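PDB 2GMY: hypothetical protein Atu0492, which is of unknown function but, as a carboxymuconolactone decarboxylase family member, is a putative AhpD-like antioxidant defence protein. Local coordinates for residues K2-A10 with W133-Q143. Residues are numbered along the deposited sequence; the frame is centred on the assembly and turned at random.
Sequences KTRINYAKA and WNRIAVGFRSQ
R4 ties segment 2-10 to the end of helix 117-139 with two hydrogen bonds. Its backbone N donates to F140 O in a nearly straight bond of 2.9 Å, and its NH1 reaches G139 O at 2.8 Å, the acceptor lying at the edge of the guanidinium, close to its plane. The R4 side chain, extended from CG to NE, lies alongside that of R141 and points the same way, and the two guanidinium groups stack with centres 3.8 Å apart and planes at 26°. Anchors on the second subunit accompany the stack: D105 forms a salt bridge with R4 NH2, A103 O accepts from R4 NH1, and G102 O accepts from R141 NH1. The acceptors F140 O and G139 O belong to a helix C-terminus closed by a Schellman motif, with R141 at positive phi as C-prime residue, S142 N bonded to A137 O and R141 N to V138 O. One water joins T3 OG1 to Q143 N, another I5 O to S142 OG.

Apolar packing centres on Y7. Its chi1 of 56° turns the ring toward helix 117-139, where I136 CG2 stands over the centre of one face, 3.5 Å from the centroid and 5° off the normal, a CH-pi contact. F140 approaches obliquely, its CD2 3.6 Å from Y7 CD2, while its CE1 touches I5 CD1 at 3.9 Å. A polar atom, S142 OG, lies at the Y7 ring's edge beside CE2.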
loop_
_atom_site.group_PDB
_atom_site.type_symbol
_atom_site.label_atom_id
_atom_site.label_comp_id
_atom_site.label_asym_id
_atom_site.label_seq_id
_atom_site.Cartn_x
_atom_site.Cartn_y
_atom_site.Cartn_z
ATOM N N LYS A 2 -14.617 11.044 21.874
ATOM C CA LYS A 2 -14.775 10.446 23.229
ATOM C C LYS A 2 -13.698 9.394 23.511
ATOM O O LYS A 2 -13.426 8.519 22.685
ATOM C CB LYS A 2 -16.169 9.829 23.386
ATOM C CG LYS A 2 -16.551 9.533 24.824
ATOM C CD LYS A 2 -17.802 8.678 24.893
ATOM C CE LYS A 2 -18.051 8.184 26.307
ATOM N NZ LYS A 2 -19.036 7.066 26.307
ATOM N N THR A 3 -13.109 9.497 24.695
ATOM C CA THR A 3 -12.092 8.573 25.172
ATOM C C THR A 3 -12.687 7.177 25.391
ATOM O O THR A 3 -13.812 7.034 25.882
ATOM C CB THR A 3 -11.479 9.120 26.474
ATOM O OG1 THR A 3 -10.993 10.450 26.232
ATOM C CG2 THR A 3 -10.337 8.258 26.966
ATOM N N ARG A 4 -11.938 6.146 25.012
ATOM C CA ARG A 4 -12.405 4.771 25.175
ATOM C C ARG A 4 -12.146 4.254 26.587
ATOM O O ARG A 4 -13.051 3.720 27.239
ATOM C CB ARG A 4 -11.750 3.846 24.142
ATOM C CG ARG A 4 -12.243 4.040 22.716
ATOM C CD ARG A 4 -11.405 3.224 21.743
ATOM N NE ARG A 4 -11.974 3.198 20.399
ATOM C CZ ARG A 4 -11.309 2.831 19.307
ATOM N NH1 ARG A 4 -10.031 2.469 19.395
ATOM N NH2 ARG A 4 -11.914 2.830 18.119
ATOM N N ILE A 5 -10.905 4.402 27.050
ATOM C CA ILE A 5 -10.496 3.954 28.378
ATOM C C ILE A 5 -9.573 4.995 29.009
ATOM O O ILE A 5 -8.689 5.536 28.334
ATOM C CB ILE A 5 -9.753 2.581 28.335
ATOM C CG1 ILE A 5 -10.647 1.477 27.763
ATOM C CG2 ILE A 5 -9.270 2.168 29.732
ATOM C CD1 ILE A 5 -9.896 0.200 27.414
ATOM N N ASN A 6 -9.804 5.286 30.291
ATOM C CA ASN A 6 -8.842 6.013 31.107
ATOM C C ASN A 6 -7.801 4.997 31.552
ATOM O O ASN A 6 -7.970 4.310 32.568
ATOM C CB ASN A 6 -9.524 6.663 32.315
ATOM C CG ASN A 6 -8.586 7.560 33.109
ATOM O OD1 ASN A 6 -7.385 7.302 33.211
ATOM N ND2 ASN A 6 -9.141 8.621 33.688
ATOM N N TYR A 7 -6.738 4.886 30.766
ATOM C CA TYR A 7 -5.804 3.781 30.939
ATOM C C TYR A 7 -4.960 3.900 32.207
ATOM O O TYR A 7 -4.591 2.888 32.807
ATOM C CB TYR A 7 -4.948 3.579 29.683
ATOM C CG TYR A 7 -4.186 4.799 29.236
ATOM C CD1 TYR A 7 -2.913 5.066 29.740
ATOM C CD2 TYR A 7 -4.727 5.678 28.294
ATOM C CE1 TYR A 7 -2.200 6.181 29.335
ATOM C CE2 TYR A 7 -4.017 6.800 27.876
ATOM C CZ TYR A 7 -2.754 7.046 28.405
ATOM O OH TYR A 7 -2.031 8.150 28.009
ATOM N N ALA A 8 -4.683 5.136 32.625
ATOM C CA ALA A 8 -3.944 5.386 33.863
ATOM C C ALA A 8 -4.734 4.885 35.077
ATOM O O ALA A 8 -4.149 4.409 36.049
ATOM C CB ALA A 8 -3.621 6.872 34.005
ATOM N N LYS A 9 -6.063 4.986 34.993
ATOM C CA LYS A 9 -6.963 4.539 36.061
ATOM C C LYS A 9 -7.244 3.044 35.979
ATOM O O LYS A 9 -7.244 2.359 37.005
ATOM C CB LYS A 9 -8.290 5.314 36.022
ATOM C CG LYS A 9 -8.196 6.767 36.466
ATOM C CD LYS A 9 -8.391 6.920 37.973
ATOM C CE LYS A 9 -7.649 8.141 38.511
ATOM N NZ LYS A 9 -8.080 9.419 37.871
ATOM N N ALA A 10 -7.472 2.550 34.759
ATOM C CA ALA A 10 -7.777 1.137 34.519
ATOM C C ALA A 10 -6.632 0.195 34.899
ATOM O O ALA A 10 -6.870 -0.877 35.459
ATOM C CB ALA A 10 -8.208 0.918 33.069
ATOM N N TRP A 133 3.513 4.876 23.011
ATOM C CA TRP A 133 2.561 5.928 23.401
ATOM C C TRP A 133 1.528 6.181 22.301
ATOM O O TRP A 133 0.337 6.333 22.584
ATOM C CB TRP A 133 3.274 7.240 23.726
ATOM C CG TRP A 133 4.007 7.257 25.023
ATOM C CD1 TRP A 133 5.353 7.424 25.198
ATOM C CD2 TRP A 133 3.440 7.142 26.336
ATOM N NE1 TRP A 133 5.659 7.410 26.544
ATOM C CE2 TRP A 133 4.504 7.236 27.262
ATOM C CE3 TRP A 133 2.135 6.964 26.819
ATOM C CZ2 TRP A 133 4.303 7.161 28.661
ATOM C CZ3 TRP A 133 1.932 6.882 28.203
ATOM C CH2 TRP A 133 3.013 6.980 29.105
ATOM N N ASN A 134 1.972 6.239 21.045
ATOM C CA ASN A 134 1.028 6.438 19.926
ATOM C C ASN A 134 -0.052 5.352 19.870
ATOM O O ASN A 134 -1.231 5.633 19.609
ATOM C CB ASN A 134 1.756 6.481 18.587
ATOM C CG ASN A 134 2.689 7.690 18.431
ATOM O OD1 ASN A 134 2.604 8.712 19.152
ATOM N ND2 ASN A 134 3.573 7.588 17.458
ATOM N N ARG A 135 0.359 4.105 20.095
ATOM C CA ARG A 135 -0.589 2.993 20.073
ATOM C C ARG A 135 -1.584 3.047 21.224
ATOM O O ARG A 135 -2.767 2.747 21.048
ATOM C CB ARG A 135 0.172 1.664 20.032
ATOM C CG ARG A 135 0.785 1.433 18.660
ATOM C CD ARG A 135 1.811 0.300 18.576
ATOM N NE ARG A 135 2.074 0.031 17.157
ATOM C CZ ARG A 135 2.869 0.779 16.389
ATOM N NH1 ARG A 135 3.530 1.828 16.897
ATOM N NH2 ARG A 135 3.001 0.479 15.105
ATOM N N ILE A 136 -1.100 3.446 22.401
ATOM C CA ILE A 136 -1.963 3.636 23.560
ATOM C C ILE A 136 -2.941 4.784 23.323
ATOM O O ILE A 136 -4.149 4.624 23.518
ATOM C CB ILE A 136 -1.125 3.875 24.839
ATOM C CG1 ILE A 136 -0.345 2.600 25.186
ATOM C CG2 ILE A 136 -2.005 4.322 26.017
ATOM C CD1 ILE A 136 0.800 2.825 26.187
ATOM N N ALA A 137 -2.430 5.930 22.888
ATOM C CA ALA A 137 -3.289 7.114 22.724
ATOM C C ALA A 137 -4.316 6.946 21.605
ATOM O O ALA A 137 -5.491 7.278 21.773
ATOM C CB ALA A 137 -2.465 8.349 22.509
ATOM N N VAL A 138 -3.880 6.448 20.455
ATOM C CA VAL A 138 -4.832 6.234 19.367
ATOM C C VAL A 138 -5.765 5.074 19.731
ATOM O O VAL A 138 -6.993 5.168 19.570
ATOM C CB VAL A 138 -4.115 6.004 18.022
ATOM C CG1 VAL A 138 -5.119 5.697 16.913
ATOM C CG2 VAL A 138 -3.293 7.233 17.657
ATOM N N GLY A 139 -5.179 3.989 20.232
ATOM C CA GLY A 139 -5.946 2.832 20.667
ATOM C C GLY A 139 -7.067 3.163 21.640
ATOM O O GLY A 139 -8.166 2.608 21.537
ATOM N N PHE A 140 -6.810 4.081 22.569
ATOM C CA PHE A 140 -7.823 4.424 23.581
ATOM C C PHE A 140 -8.505 5.769 23.314
ATOM O O PHE A 140 -9.216 6.297 24.176
ATOM C CB PHE A 140 -7.217 4.357 24.989
ATOM C CG PHE A 140 -6.664 2.986 25.339
ATOM C CD1 PHE A 140 -7.273 1.833 24.853
ATOM C CD2 PHE A 140 -5.540 2.857 26.143
ATOM C CE1 PHE A 140 -6.764 0.565 25.157
ATOM C CE2 PHE A 140 -5.029 1.594 26.464
ATOM C CZ PHE A 140 -5.645 0.449 25.971
ATOM N N ARG A 141 -8.280 6.309 22.120
ATOM C CA ARG A 141 -8.869 7.579 21.698
ATOM C C ARG A 141 -8.658 8.734 22.698
ATOM O O ARG A 141 -9.592 9.506 22.971
ATOM C CB ARG A 141 -10.371 7.390 21.389
ATOM C CG ARG A 141 -10.678 6.450 20.207
ATOM C CD ARG A 141 -10.237 7.055 18.880
ATOM N NE ARG A 141 -10.733 6.349 17.691
ATOM C CZ ARG A 141 -10.006 5.507 16.956
ATOM N NH1 ARG A 141 -8.749 5.231 17.297
ATOM N NH2 ARG A 141 -10.532 4.930 15.874
ATOM N N SER A 142 -7.432 8.872 23.207
ATOM C CA SER A 142 -7.091 9.976 24.110
ATOM C C SER A 142 -7.344 11.307 23.412
ATOM O O SER A 142 -7.037 11.458 22.235
ATOM C CB SER A 142 -5.635 9.870 24.571
ATOM O OG SER A 142 -5.412 8.615 25.181
ATOM N N GLN A 143 -7.913 12.263 24.152
ATOM C CA GLN A 143 -8.307 13.571 23.608
ATOM C C GLN A 143 -7.387 14.686 24.118
ATOM O O GLN A 143 -7.294 14.903 25.326
ATOM C CB GLN A 143 -9.761 13.884 24.011
ATOM C CG GLN A 143 -10.787 12.869 23.509
ATOM C CD GLN A 143 -10.914 12.876 21.994
ATOM O OE1 GLN A 143 -11.205 13.910 21.388
ATOM N NE2 GLN A 143 -10.683 11.719 21.374
HETATM O O HOH W 1 -8.776 11.764 26.783
HETATM O O HOH W 2 -7.246 7.816 26.834
#